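Local coordinates for putative glycoside hydrolase (Parabacteroides distasonis ATCC 8503, PDB 3GYC), which probably hydrolyses glycosidic bonds as a cellulase-like enzyme of the TIM-barrel clan, at residues I19-F24 with A53-A58; Q41-L46 with R106-G111; E122-L127 with W167-A172. All blocks are in the same frame, centred on the assembly; numbering follows the deposited sequence. Where two conformers were deposited one is given.

Contact 1 (I19-F24 with A53-A58); sequences ITMWDF and AIRIDA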
ATOM      1  N   ILE A  19       1.078 -10.410   0.823  1.00 11.64           N
ATOM      2  CA  ILE A  19       0.748  -9.327  -0.133  1.00 10.95           C
ATOM      3  C   ILE A  19       1.955  -8.511  -0.566  1.00 12.48           C
ATOM      4  O   ILE A  19       2.947  -8.425   0.148  1.00  9.76           O
ATOM      5  CB  ILE A  19      -0.411  -8.416   0.472  1.00 11.93           C
ATOM      6  CG1 ILE A  19      -1.020  -7.466  -0.553  1.00 11.69           C
ATOM      7  CG2 ILE A  19       0.043  -7.596   1.718  1.00 10.43           C
ATOM      8  CD1 ILE A  19      -2.398  -6.835  -0.060  1.00 12.20           C
ATOM      9  N   THR A  20       1.896  -7.974  -1.782  1.00 12.26           N
ATOM     10  CA  THR A  20       2.877  -7.038  -2.255  1.00 12.68           C
ATOM     11  C   THR A  20       2.184  -5.816  -2.946  1.00 13.51           C
ATOM     12  O   THR A  20       1.181  -5.986  -3.595  1.00 13.48           O
ATOM     13  CB  THR A  20       3.851  -7.659  -3.245  1.00 13.05           C
ATOM     14  OG1 THR A  20       4.779  -6.654  -3.591  1.00 16.81           O
ATOM     15  CG2 THR A  20       3.172  -8.105  -4.564  1.00  9.83           C
HETATM   16  N   MSE A  21       2.731  -4.629  -2.722  1.00 13.35           N
HETATM   17  CA  MSE A  21       2.303  -3.401  -3.386  1.00 13.28           C
HETATM   18  C   MSE A  21       2.946  -3.298  -4.775  1.00 12.34           C
HETATM   19  O   MSE A  21       4.194  -3.224  -4.880  1.00 12.82           O
HETATM   20  CB  MSE A  21       2.742  -2.187  -2.589  1.00 12.69           C
HETATM   21  CG  MSE A  21       2.384  -0.892  -3.285  1.00 12.80           C
HETATM   22 SE   MSE A  21       3.360   0.552  -2.542  0.75  9.28          SE
HETATM   23  CE  MSE A  21       5.105   0.157  -3.336  1.00 12.08           C
ATOM     24  N   TRP A  22       2.119  -3.412  -5.820  1.00 12.36           N
ATOM     25  CA  TRP A  22       2.543  -3.132  -7.198  1.00 12.14           C
ATOM     26  C   TRP A  22       2.034  -1.767  -7.686  1.00 12.83           C
ATOM     27  O   TRP A  22       2.242  -1.394  -8.859  1.00 12.96           O
ATOM     28  CB  TRP A  22       2.185  -4.279  -8.126  1.00 11.89           C
ATOM     29  CG  TRP A  22       3.167  -5.449  -8.062  1.00 11.80           C
ATOM     30  CD1 TRP A  22       4.174  -5.622  -7.170  1.00 12.27           C
ATOM     31  CD2 TRP A  22       3.141  -6.669  -8.857  1.00 11.48           C
ATOM     32  NE1 TRP A  22       4.850  -6.819  -7.411  1.00 11.03           N
ATOM     33  CE2 TRP A  22       4.243  -7.459  -8.453  1.00 11.35           C
ATOM     34  CE3 TRP A  22       2.392  -7.091  -9.944  1.00 12.29           C
ATOM     35  CZ2 TRP A  22       4.533  -8.677  -9.028  1.00 11.48           C
ATOM     36  CZ3 TRP A  22       2.684  -8.281 -10.509  1.00 13.29           C
ATOM     37  CH2 TRP A  22       3.742  -9.073 -10.050  1.00 11.36           C
ATOM     38  N   ASP A  23       1.409  -1.027  -6.760  1.00 11.98           N
ATOM     39  CA  ASP A  23       1.079   0.389  -6.901  1.00 12.13           C
ATOM     40  C   ASP A  23       0.565   0.758  -8.314  1.00 11.97           C
ATOM     41  O   ASP A  23      -0.393   0.172  -8.787  1.00 12.00           O
ATOM     42  CB  ASP A  23       2.304   1.228  -6.453  1.00 10.73           C
ATOM     43  CG  ASP A  23       3.627   0.797  -7.177  1.00 13.80           C
ATOM     44  OD1 ASP A  23       4.262  -0.194  -6.716  1.00 13.64           O
ATOM     45  OD2 ASP A  23       3.987   1.398  -8.225  1.00 12.00           O
ATOM     46  N   PHE A  24       1.201   1.725  -8.960  1.00 11.56           N
ATOM     47  CA  PHE A  24       0.867   2.112 -10.331  1.00 12.57           C
ATOM     48  C   PHE A  24       1.925   1.549 -11.305  1.00 14.23           C
ATOM     49  O   PHE A  24       1.801   1.693 -12.523  1.00 14.73           O
ATOM     50  CB  PHE A  24       0.685   3.643 -10.428  1.00 11.35           C
ATOM     51  CG  PHE A  24       1.635   4.449  -9.585  1.00 13.41           C
ATOM     52  CD1 PHE A  24       2.869   4.866 -10.094  1.00 15.41           C
ATOM     53  CD2 PHE A  24       1.295   4.816  -8.293  1.00 12.63           C
ATOM     54  CE1 PHE A  24       3.745   5.654  -9.281  1.00 15.63           C
ATOM     55  CE2 PHE A  24       2.154   5.585  -7.507  1.00 13.66           C
ATOM     56  CZ  PHE A  24       3.378   5.992  -8.011  1.00 15.14           C
ATOM     57  N   ALA A  53      -1.376 -12.162  -2.860  1.00  9.75           N
ATOM     58  CA  ALA A  53      -2.189 -10.946  -2.909  1.00 10.99           C
ATOM     59  C   ALA A  53      -1.306  -9.789  -3.440  1.00 11.74           C
ATOM     60  O   ALA A  53      -0.084  -9.805  -3.282  1.00 13.51           O
ATOM     61  CB  ALA A  53      -2.784 -10.603  -1.502  1.00 10.45           C
ATOM     62  N   ILE A  54      -1.933  -8.815  -4.088  1.00 12.18           N
ATOM     63  CA  ILE A  54      -1.271  -7.632  -4.622  1.00 11.52           C
ATOM     64  C   ILE A  54      -2.161  -6.428  -4.337  1.00 12.20           C
ATOM     65  O   ILE A  54      -3.373  -6.528  -4.404  1.00 12.79           O
ATOM     66  CB  ILE A  54      -1.089  -7.748  -6.158  1.00 11.14           C
ATOM     67  CG1 ILE A  54      -0.414  -9.074  -6.537  1.00 11.82           C
ATOM     68  CG2 ILE A  54      -0.305  -6.609  -6.705  1.00  9.95           C
ATOM     69  CD1 ILE A  54      -0.414  -9.397  -8.099  1.00 11.60           C
ATOM     70  N   ARG A  55      -1.552  -5.318  -3.974  1.00 11.47           N
ATOM     71  CA  ARG A  55      -2.243  -4.046  -3.798  1.00 12.14           C
ATOM     72  C   ARG A  55      -1.905  -3.179  -5.023  1.00 10.48           C
ATOM     73  O   ARG A  55      -0.736  -2.953  -5.322  1.00 10.50           O
ATOM     74  CB  ARG A  55      -1.767  -3.383  -2.515  1.00 10.94           C
ATOM     75  CG  ARG A  55      -2.264  -1.992  -2.332  1.00 11.87           C
ATOM     76  CD  ARG A  55      -1.606  -1.335  -1.237  1.00 14.28           C
ATOM     77  NE  ARG A  55      -2.030   0.039  -1.096  1.00 16.88           N
ATOM     78  CZ  ARG A  55      -1.230   1.043  -0.752  1.00 18.52           C
ATOM     79  NH1 ARG A  55       0.084   0.842  -0.570  1.00 19.17           N
ATOM     80  NH2 ARG A  55      -1.719   2.270  -0.671  1.00 19.69           N
ATOM     81  N   ILE A  56      -2.910  -2.731  -5.784  1.00 11.69           N
ATOM     82  CA  ILE A  56      -2.611  -1.963  -6.953  1.00 10.34           C
ATOM     83  C   ILE A  56      -3.436  -0.679  -6.992  1.00 10.53           C
ATOM     84  O   ILE A  56      -4.474  -0.539  -6.337  1.00  9.45           O
ATOM     85  CB  ILE A  56      -2.861  -2.720  -8.271  1.00 10.32           C
ATOM     86  CG1 ILE A  56      -4.344  -3.126  -8.447  1.00 11.19           C
ATOM     87  CG2 ILE A  56      -1.992  -3.915  -8.423  1.00 12.47           C
ATOM     88  CD1 ILE A  56      -4.660  -3.728  -9.808  1.00 11.34           C
ATOM     89  N   ASP A  57      -2.945   0.225  -7.799  1.00 10.07           N
ATOM     90  CA  ASP A  57      -3.703   1.437  -8.102  1.00 10.00           C
ATOM     91  C   ASP A  57      -4.723   1.080  -9.195  1.00 10.17           C
ATOM     92  O   ASP A  57      -4.351   0.533 -10.259  1.00 12.26           O
ATOM     93  CB  ASP A  57      -2.769   2.538  -8.576  1.00 12.17           C
ATOM     94  CG  ASP A  57      -3.466   3.904  -8.611  1.00 11.18           C
ATOM     95  OD1 ASP A  57      -4.702   3.962  -8.797  1.00 11.69           O
ATOM     96  OD2 ASP A  57      -2.782   4.907  -8.351  1.00 10.07           O
ATOM     97  N   ALA A  58      -6.000   1.392  -8.934  1.00  8.85           N
ATOM     98  CA  ALA A  58      -7.119   1.108  -9.860  1.00 10.05           C
ATOM     99  C   ALA A  58      -7.390   2.304 -10.818  1.00 11.36           C
ATOM    100  O   ALA A  58      -8.224   2.172 -11.725  1.00 12.15           O
ATOM    101  CB  ALA A  58      -8.386   0.818  -9.067  1.00  9.13           C
TER

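Contact 2 (Q41-L46 with R106-G111); sequences QVLDEL and RDIKVG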
ATOM      1  N   GLN A  41       4.525 -13.656 -16.782  1.00 11.96           N
ATOM      2  CA  GLN A  41       5.831 -14.009 -16.248  0.50 13.58           C
ATOM      3  C   GLN A  41       6.021 -13.449 -14.830  1.00 13.56           C
ATOM      4  O   GLN A  41       6.479 -14.182 -13.956  1.00 12.60           O
ATOM      5  CB  GLN A  41       6.971 -13.556 -17.158  0.50 14.14           C
ATOM      6  CG  GLN A  41       8.391 -13.897 -16.642  0.50 15.01           C
ATOM      7  CD  GLN A  41       8.619 -15.375 -16.348  0.50 15.96           C
ATOM      8  OE1 GLN A  41       7.911 -16.259 -16.877  0.50 16.40           O
ATOM      9  NE2 GLN A  41       9.644 -15.664 -15.525  0.50 15.44           N
ATOM     10  N   VAL A  42       5.676 -12.180 -14.599  1.00 11.97           N
ATOM     11  CA  VAL A  42       5.911 -11.609 -13.257  1.00 12.25           C
ATOM     12  C   VAL A  42       4.917 -12.148 -12.213  1.00 12.88           C
ATOM     13  O   VAL A  42       5.275 -12.297 -11.039  1.00 10.31           O
ATOM     14  CB  VAL A  42       6.099 -10.083 -13.249  1.00 14.56           C
ATOM     15  CG1 VAL A  42       7.272  -9.735 -14.170  1.00 14.73           C
ATOM     16  CG2 VAL A  42       4.826  -9.329 -13.697  1.00 12.41           C
ATOM     17  N   LEU A  43       3.694 -12.474 -12.633  1.00 11.48           N
ATOM     18  CA  LEU A  43       2.745 -13.095 -11.719  1.00 10.86           C
ATOM     19  C   LEU A  43       3.192 -14.576 -11.407  1.00 10.81           C
ATOM     20  O   LEU A  43       2.962 -15.040 -10.325  1.00 11.06           O
ATOM     21  CB  LEU A  43       1.338 -13.050 -12.258  1.00 12.98           C
ATOM     22  CG  LEU A  43       0.659 -11.678 -12.293  1.00 11.18           C
ATOM     23  CD1 LEU A  43      -0.649 -11.883 -13.124  1.00 11.01           C
ATOM     24  CD2 LEU A  43       0.408 -11.130 -10.896  1.00 11.31           C
ATOM     25  N   ASP A  44       3.823 -15.274 -12.333  1.00 11.76           N
ATOM     26  CA  ASP A  44       4.353 -16.625 -12.065  1.00 12.86           C
ATOM     27  C   ASP A  44       5.496 -16.498 -11.049  1.00 12.82           C
ATOM     28  O   ASP A  44       5.570 -17.284 -10.137  1.00 13.41           O
ATOM     29  CB  ASP A  44       4.831 -17.318 -13.344  1.00 14.30           C
ATOM     30  CG  ASP A  44       3.689 -17.676 -14.304  1.00 16.81           C
ATOM     31  OD1 ASP A  44       2.514 -17.667 -13.892  1.00 17.28           O
ATOM     32  OD2 ASP A  44       3.984 -18.045 -15.474  1.00 20.90           O
ATOM     33  N   GLU A  45       6.351 -15.490 -11.215  1.00 12.28           N
ATOM     34  CA  GLU A  45       7.483 -15.207 -10.309  1.00 12.72           C
ATOM     35  C   GLU A  45       7.006 -14.844  -8.901  1.00 12.06           C
ATOM     36  O   GLU A  45       7.579 -15.242  -7.880  1.00 11.59           O
ATOM     37  CB  GLU A  45       8.360 -14.101 -10.890  1.00 13.70           C
ATOM     38  CG  GLU A  45       9.159 -14.508 -12.113  1.00 14.88           C
ATOM     39  CD  GLU A  45       9.959 -13.351 -12.776  1.00 16.24           C
ATOM     40  OE1 GLU A  45      10.072 -12.221 -12.241  1.00 16.08           O
ATOM     41  OE2 GLU A  45      10.462 -13.568 -13.900  1.00 18.01           O
ATOM     42  N   LEU A  46       5.970 -14.035  -8.851  1.00 10.05           N
ATOM     43  CA  LEU A  46       5.315 -13.653  -7.624  1.00 10.93           C
ATOM     44  C   LEU A  46       4.793 -14.913  -6.889  1.00 12.03           C
ATOM     45  O   LEU A  46       5.019 -15.063  -5.709  1.00 12.62           O
ATOM     46  CB  LEU A  46       4.107 -12.730  -7.941  1.00 11.49           C
ATOM     47  CG  LEU A  46       3.402 -12.152  -6.719  1.00 12.16           C
ATOM     48  CD1 LEU A  46       4.404 -11.282  -5.959  1.00 12.28           C
ATOM     49  CD2 LEU A  46       2.111 -11.415  -7.038  1.00 12.34           C
ATOM     50  N   ARG A 106      -4.677 -17.481 -10.969  1.00 16.01           N
ATOM     51  CA  ARG A 106      -3.638 -17.948 -10.064  1.00 16.42           C
ATOM     52  C   ARG A 106      -4.037 -17.829  -8.589  1.00 16.96           C
ATOM     53  O   ARG A 106      -3.190 -17.940  -7.720  1.00 17.13           O
ATOM     54  CB  ARG A 106      -2.370 -17.128 -10.316  1.00 16.31           C
ATOM     55  CG  ARG A 106      -1.756 -17.240 -11.716  1.00 15.75           C
ATOM     56  CD  ARG A 106      -0.623 -16.195 -11.955  1.00 16.02           C
ATOM     57  NE  ARG A 106       0.067 -16.440 -13.219  1.00 15.08           N
ATOM     58  CZ  ARG A 106      -0.460 -16.192 -14.413  1.00 16.52           C
ATOM     59  NH1 ARG A 106      -1.682 -15.668 -14.535  1.00 16.28           N
ATOM     60  NH2 ARG A 106       0.223 -16.462 -15.501  1.00 14.89           N
ATOM     61  N   ASP A 107      -5.322 -17.631  -8.308  1.00 17.82           N
ATOM     62  CA  ASP A 107      -5.824 -17.411  -6.927  1.00 18.54           C
ATOM     63  C   ASP A 107      -5.064 -16.323  -6.177  1.00 16.62           C
ATOM     64  O   ASP A 107      -4.712 -16.500  -5.021  1.00 17.25           O
ATOM     65  CB  ASP A 107      -5.850 -18.700  -6.067  1.00 21.18           C
ATOM     66  CG  ASP A 107      -6.419 -18.448  -4.623  1.00 24.44           C
ATOM     67  OD1 ASP A 107      -7.268 -17.504  -4.423  1.00 27.41           O
ATOM     68  OD2 ASP A 107      -6.012 -19.172  -3.669  1.00 24.54           O
ATOM     69  N   ILE A 108      -4.765 -15.224  -6.843  1.00 14.20           N
ATOM     70  CA  ILE A 108      -4.123 -14.072  -6.223  1.00 12.24           C
ATOM     71  C   ILE A 108      -5.296 -13.095  -6.036  1.00 14.59           C
ATOM     72  O   ILE A 108      -6.082 -12.859  -6.980  1.00 15.30           O
ATOM     73  CB  ILE A 108      -3.051 -13.450  -7.133  1.00 11.74           C
ATOM     74  CG1 ILE A 108      -1.823 -14.376  -7.226  1.00 11.35           C
ATOM     75  CG2 ILE A 108      -2.572 -12.155  -6.591  1.00 13.53           C
ATOM     76  CD1 ILE A 108      -0.909 -14.081  -8.380  1.00 10.37           C
ATOM     77  N   LYS A 109      -5.451 -12.591  -4.822  1.00 12.75           N
ATOM     78  CA  LYS A 109      -6.489 -11.626  -4.490  1.00 15.27           C
ATOM     79  C   LYS A 109      -5.875 -10.219  -4.582  1.00 12.96           C
ATOM     80  O   LYS A 109      -4.675 -10.036  -4.421  1.00 12.05           O
ATOM     81  CB  LYS A 109      -7.106 -11.886  -3.099  1.00 17.68           C
ATOM     82  CG  LYS A 109      -8.517 -12.519  -3.099  1.00 22.67           C
ATOM     83  CD  LYS A 109      -8.622 -13.910  -3.423  1.00 23.40           C
ATOM     84  CE  LYS A 109     -10.113 -14.368  -3.565  1.00 24.07           C
ATOM     85  NZ  LYS A 109     -11.035 -14.445  -2.369  1.00 25.62           N
ATOM     86  N   VAL A 110      -6.703  -9.240  -4.900  1.00 11.40           N
ATOM     87  CA  VAL A 110      -6.214  -7.878  -5.153  1.00 12.11           C
ATOM     88  C   VAL A 110      -6.890  -6.799  -4.319  1.00 11.16           C
ATOM     89  O   VAL A 110      -8.101  -6.639  -4.340  1.00 12.95           O
ATOM     90  CB  VAL A 110      -6.351  -7.511  -6.673  1.00 11.78           C
ATOM     91  CG1 VAL A 110      -5.793  -6.113  -6.913  1.00 12.15           C
ATOM     92  CG2 VAL A 110      -5.632  -8.595  -7.518  1.00 11.18           C
ATOM     93  N   GLY A 111      -6.079  -6.041  -3.602  1.00  9.54           N
ATOM     94  CA  GLY A 111      -6.550  -4.887  -2.892  1.00 10.53           C
ATOM     95  C   GLY A 111      -6.424  -3.679  -3.814  1.00 11.01           C
ATOM     96  O   GLY A 111      -5.368  -3.464  -4.427  1.00  9.18           O
TER
HETATM   97  O   HOH W   1       2.234 -17.974 -17.438  1.00 32.24           O

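Contact 3 (E122-L127 with W167-A172); sequences EVCLKL and WAPFFA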
ATOM      1  N   GLU A 122      -5.346  16.851 -15.106  1.00 14.93           N
ATOM      2  CA  GLU A 122      -5.543  16.744 -13.677  1.00 16.38           C
ATOM      3  C   GLU A 122      -7.002  16.468 -13.315  1.00 14.00           C
ATOM      4  O   GLU A 122      -7.596  17.189 -12.513  1.00 10.05           O
ATOM      5  CB  GLU A 122      -5.038  18.032 -13.000  1.00 19.38           C
ATOM      6  CG  GLU A 122      -3.558  18.264 -13.260  1.00 22.41           C
ATOM      7  CD  GLU A 122      -2.936  19.332 -12.384  1.00 25.24           C
ATOM      8  OE1 GLU A 122      -3.659  20.216 -11.863  1.00 26.85           O
ATOM      9  OE2 GLU A 122      -1.681  19.298 -12.243  1.00 28.47           O
ATOM     10  N   VAL A 123      -7.551  15.386 -13.865  1.00 14.07           N
ATOM     11  CA  VAL A 123      -8.974  15.097 -13.647  1.00 15.17           C
ATOM     12  C   VAL A 123      -9.361  14.773 -12.182  1.00 16.35           C
ATOM     13  O   VAL A 123     -10.510  15.015 -11.767  1.00 15.85           O
ATOM     14  CB  VAL A 123      -9.548  14.048 -14.652  1.00 14.63           C
ATOM     15  CG1 VAL A 123      -9.366  14.540 -16.090  1.00 12.90           C
ATOM     16  CG2 VAL A 123      -8.984  12.669 -14.432  1.00 13.32           C
ATOM     17  N   CYS A 124      -8.400  14.349 -11.376  1.00 16.80           N
ATOM     18  CA  CYS A 124      -8.717  14.022  -9.989  1.00 19.32           C
ATOM     19  C   CYS A 124      -9.135  15.213  -9.146  1.00 17.81           C
ATOM     20  O   CYS A 124      -9.789  15.021  -8.141  1.00 16.03           O
ATOM     21  CB  CYS A 124      -7.556  13.320  -9.286  1.00 20.29           C
ATOM     22  SG  CYS A 124      -6.120  14.382  -9.130  1.00 24.73           S
ATOM     23  N   LEU A 125      -8.766  16.431  -9.550  1.00 18.90           N
ATOM     24  CA  LEU A 125      -9.105  17.631  -8.787  1.00 19.59           C
ATOM     25  C   LEU A 125     -10.631  17.880  -8.741  1.00 19.72           C
ATOM     26  O   LEU A 125     -11.115  18.610  -7.887  1.00 20.50           O
ATOM     27  CB  LEU A 125      -8.361  18.862  -9.341  1.00 19.97           C
ATOM     28  CG  LEU A 125      -6.827  18.772  -9.325  1.00 20.33           C
ATOM     29  CD1 LEU A 125      -6.201  19.964 -10.015  1.00 21.00           C
ATOM     30  CD2 LEU A 125      -6.273  18.588  -7.900  1.00 20.54           C
ATOM     31  N   LYS A 126     -11.380  17.243  -9.639  1.00 19.50           N
ATOM     32  CA  LYS A 126     -12.836  17.373  -9.685  1.00 18.74           C
ATOM     33  C   LYS A 126     -13.538  16.636  -8.538  1.00 17.90           C
ATOM     34  O   LYS A 126     -14.673  16.935  -8.202  1.00 16.74           O
ATOM     35  CB  LYS A 126     -13.368  16.770 -10.971  1.00 19.20           C
ATOM     36  CG  LYS A 126     -12.799  17.345 -12.213  1.00 20.59           C
ATOM     37  CD  LYS A 126     -13.560  16.811 -13.374  1.00 21.99           C
ATOM     38  CE  LYS A 126     -12.875  17.115 -14.662  1.00 22.74           C
ATOM     39  NZ  LYS A 126     -13.782  16.710 -15.748  1.00 24.40           N
ATOM     40  N   LEU A 127     -12.853  15.673  -7.944  1.00 15.69           N
ATOM     41  CA  LEU A 127     -13.419  14.852  -6.878  1.00 15.93           C
ATOM     42  C   LEU A 127     -13.338  15.605  -5.550  1.00 16.45           C
ATOM     43  O   LEU A 127     -12.712  15.140  -4.592  1.00 17.04           O
ATOM     44  CB  LEU A 127     -12.642  13.544  -6.803  1.00 16.42           C
ATOM     45  CG  LEU A 127     -12.592  12.732  -8.099  1.00 16.17           C
ATOM     46  CD1 LEU A 127     -11.710  11.519  -7.912  1.00 16.32           C
ATOM     47  CD2 LEU A 127     -14.027  12.355  -8.514  1.00 15.36           C
ATOM     48  N   TRP A 167      -1.361  12.860  -2.780  1.00 17.17           N
ATOM     49  CA  TRP A 167      -2.314  11.878  -3.310  1.00 16.77           C
ATOM     50  C   TRP A 167      -3.750  12.401  -3.317  1.00 17.05           C
ATOM     51  O   TRP A 167      -4.532  12.038  -4.201  1.00 16.73           O
ATOM     52  CB  TRP A 167      -2.220  10.561  -2.513  1.00 17.25           C
ATOM     53  CG  TRP A 167      -0.812  10.269  -2.104  1.00 17.42           C
ATOM     54  CD1 TRP A 167      -0.344  10.212  -0.846  1.00 19.01           C
ATOM     55  CD2 TRP A 167       0.325  10.098  -2.968  1.00 20.11           C
ATOM     56  NE1 TRP A 167       1.004   9.977  -0.847  1.00 20.51           N
ATOM     57  CE2 TRP A 167       1.446   9.920  -2.141  1.00 20.25           C
ATOM     58  CE3 TRP A 167       0.499  10.060  -4.364  1.00 19.20           C
ATOM     59  CZ2 TRP A 167       2.724   9.711  -2.653  1.00 20.98           C
ATOM     60  CZ3 TRP A 167       1.780   9.862  -4.870  1.00 20.03           C
ATOM     61  CH2 TRP A 167       2.867   9.679  -4.012  1.00 20.17           C
ATOM     62  N   ALA A 168      -4.087  13.262  -2.353  1.00 16.99           N
ATOM     63  CA  ALA A 168      -5.453  13.803  -2.222  1.00 16.17           C
ATOM     64  C   ALA A 168      -5.448  15.343  -2.282  1.00 16.78           C
ATOM     65  O   ALA A 168      -5.794  16.019  -1.295  1.00 14.89           O
ATOM     66  CB  ALA A 168      -6.090  13.309  -0.932  1.00 13.91           C
ATOM     67  N   PRO A 169      -5.042  15.908  -3.435  1.00 17.53           N
ATOM     68  CA  PRO A 169      -5.073  17.374  -3.588  1.00 17.75           C
ATOM     69  C   PRO A 169      -6.499  17.934  -3.653  1.00 18.30           C
ATOM     70  O   PRO A 169      -6.728  19.132  -3.381  1.00 19.49           O
ATOM     71  CB  PRO A 169      -4.346  17.586  -4.921  1.00 18.47           C
ATOM     72  CG  PRO A 169      -4.477  16.335  -5.645  1.00 18.00           C
ATOM     73  CD  PRO A 169      -4.483  15.254  -4.628  1.00 17.65           C
ATOM     74  N   PHE A 170      -7.436  17.089  -4.069  1.00 17.76           N
ATOM     75  CA  PHE A 170      -8.854  17.433  -4.109  1.00 18.39           C
ATOM     76  C   PHE A 170      -9.417  17.635  -2.700  1.00 18.29           C
ATOM     77  O   PHE A 170     -10.459  18.220  -2.533  1.00 18.19           O
ATOM     78  CB  PHE A 170      -9.665  16.348  -4.842  1.00 17.70           C
ATOM     79  CG  PHE A 170      -9.329  14.922  -4.428  1.00 17.12           C
ATOM     80  CD1 PHE A 170      -9.942  14.332  -3.340  1.00 15.75           C
ATOM     81  CD2 PHE A 170      -8.405  14.191  -5.151  1.00 17.27           C
ATOM     82  CE1 PHE A 170      -9.644  13.051  -2.969  1.00 18.03           C
ATOM     83  CE2 PHE A 170      -8.107  12.910  -4.798  1.00 17.99           C
ATOM     84  CZ  PHE A 170      -8.732  12.328  -3.699  1.00 18.25           C
ATOM     85  N   PHE A 171      -8.749  17.098  -1.690  1.00 18.18           N
ATOM     86  CA  PHE A 171      -9.183  17.270  -0.315  1.00 18.09           C
ATOM     87  C   PHE A 171      -8.364  18.390   0.303  1.00 19.10           C
ATOM     88  O   PHE A 171      -8.911  19.290   0.921  1.00 18.47           O
ATOM     89  CB  PHE A 171      -8.990  15.970   0.470  1.00 16.42           C
ATOM     90  CG  PHE A 171      -9.285  16.100   1.917  1.00 15.76           C
ATOM     91  CD1 PHE A 171     -10.589  16.017   2.370  1.00 15.94           C
ATOM     92  CD2 PHE A 171      -8.270  16.319   2.833  1.00 15.61           C
ATOM     93  CE1 PHE A 171     -10.885  16.158   3.707  1.00 15.67           C
ATOM     94  CE2 PHE A 171      -8.550  16.456   4.179  1.00 15.68           C
ATOM     95  CZ  PHE A 171      -9.862  16.380   4.618  1.00 16.30           C
ATOM     96  N   ALA A 172      -7.048  18.316   0.123  1.00 21.07           N
ATOM     97  CA  ALA A 172      -6.112  19.290   0.687  1.00 23.10           C
ATOM     98  C   ALA A 172      -6.402  20.719   0.228  1.00 24.75           C
ATOM     99  O   ALA A 172      -6.191  21.681   0.988  1.00 25.94           O
ATOM    100  CB  ALA A 172      -4.678  18.880   0.343  1.00 23.73           C
TER

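Contact 1 (I19-F24 with A53-A58)
Thr-20 opens the ladder by giving its N to Ala-53 O (3.1 Å), and the 2.8 Å bond from Arg-55 N to Thr-20 O carries it on. The two parallel strands cross at -26°. After Met-21 the register slips by one in a beta bulge: Arg-55 O takes Trp-22 N at 2.9 Å and Asp-23 N only weakly, before Asp-57 N closes on Asp-23 O at 2.7 Å. Packing is close where Ile-54 CG2 presses on Trp-22 CB and where Ile-19 CG1 meets Ala-53 CB, each at 3.7 Å; Ile-54 CD1 lies over one indole face near the rim. Looser is the extended Arg-55 alongside selenomethionine Met-21, bent at chi3 (74°), with NH1 3.8 Å from SE. Phe-24 and Asp-57 meet lightly too, CB to CB 4.1 Å. Every touching residue is buried, so no side faces solvent; the guanidinium bonds Glu-305 through NH1 and Asn-160 through NH2. These are adjacent strands of the TIM barrel, bulged near their C-terminal ends, where such glycoside hydrolases carry the active site. Strand 17-23 lies between 53-57 and 340-343, and 109-113 flanks 53-57 on its other edge; helices 39-48 and 95-105 pack over Ile-54 and Trp-22.

Contact 2 (Q41-L46 with R106-G111)
Leu-43 and Arg-106 bring the backbones no nearer than 8.2 Å between CA atoms, so outer helix 39-48 of the barrel packs through side chains alone against the turn between helix 95-105 and strand 109-113. Arg-106 carries the polar half. Extended from CG to NE, it crosses Asp-44 at about a right angle and grips it side-on, with two nitrogens on one oxygen. NE reaches Asp-44 OD1 at 2.8 Å, nearly along the C-O axis, and NH2 reaches the same OD1 at 3.0 Å. The oxygen sits in the guanidinium plane for both bonds, yet the carboxylate is turned 33° from that plane, and both donors approach from one face of it. A water donates to Asp-44 OD2 at 2.6 Å and accepts a weak bond from Arg-106 NH2, bridging the pair at the outer edge.

Beneath this pair, Leu-43 CB lies over one face of the guanidinium, 3.7 Å from both CD and NE of Arg-106. Deeper still, Ile-108 CD1 meets Leu-43 CD2 at 4.1 Å and Leu-46 CD2 at 4.2 Å. With CG1 anti to the carbonyl carbon (chi1 -71°), Ile-108 reaches towards the helix.

Asp-107, at positive phi, ends helix 95-105 in a Schellman motif. Arg-106 NH2 also makes a salt bridge to Asp-40 and NH1 bonds Lys-102 O, so the guanidinium's rotation is probably fixed. The contact therefore pairs an apolar inner layer with a charged outer one, where the carboxylates of Asp-44 and Asp-40 probably stabilise the arginine's charge while solvent tempers the attraction.

Contact 3 (E122-L127 with W167-A172)
Cys-124 is the first residue of 122-127 to touch the short helix 169-172, its SG 4.3 Å from Pro-169 CG. Its carbonyl does more: Cys-124 O stands 3.4 Å from Phe-170 CD2, oblique to the ring, while accepting the backbone bond from Leu-127 N within the 3-10 turn. Next comes Leu-125, which is exposed to solvent. Its CD2 rests 3.7 Å from both CB and CG of Pro-169, the two side chains crossing at about a right angle. Leu-127 closes the grip from two directions: its O approaches Phe-170 CD1 at 3.1 Å, and its CB lies 4.3 Å above one ring face, offset to the rim. Ala-168 CA takes the opposite face, so the phenyl is sandwiched. CG of Phe-170 stands between backbone N and carbonyl carbon (chi1 46°), which sets the ring against both carbonyls. No hydrogen bond crosses the contact; Tyr-116 adds an edge-to-face ring. Loops following strands 109-113 and 153-157 meet here, on the side of the barrel where the strands end, the side that carries the active site in TIM-barrel glycoside hydrolases.

From the N terminus, the chain runs up strand 17-23, returns through helix 39-48 and enters strand 53-57; contact 1 closes this first beta-alpha-beta crossover. Contact 2 opens inside that loop, at 41-46, and closes beyond it, at 106-111, so the two cross. They also touch: Ile-54 O and Gly-111 N lie 2.9 Å apart, and Ile-54 CD1 packs on Leu-43 and Leu-46. Together they tie the first three barrel strands to helix 39-48. Contact 3 follows in series, spanning helix 130-146 and strand 153-157 and joining the loops after strands 109-113 and 153-157; its centre is about 21 Å from that of contact 1 and about 30 Å from that of contact 2.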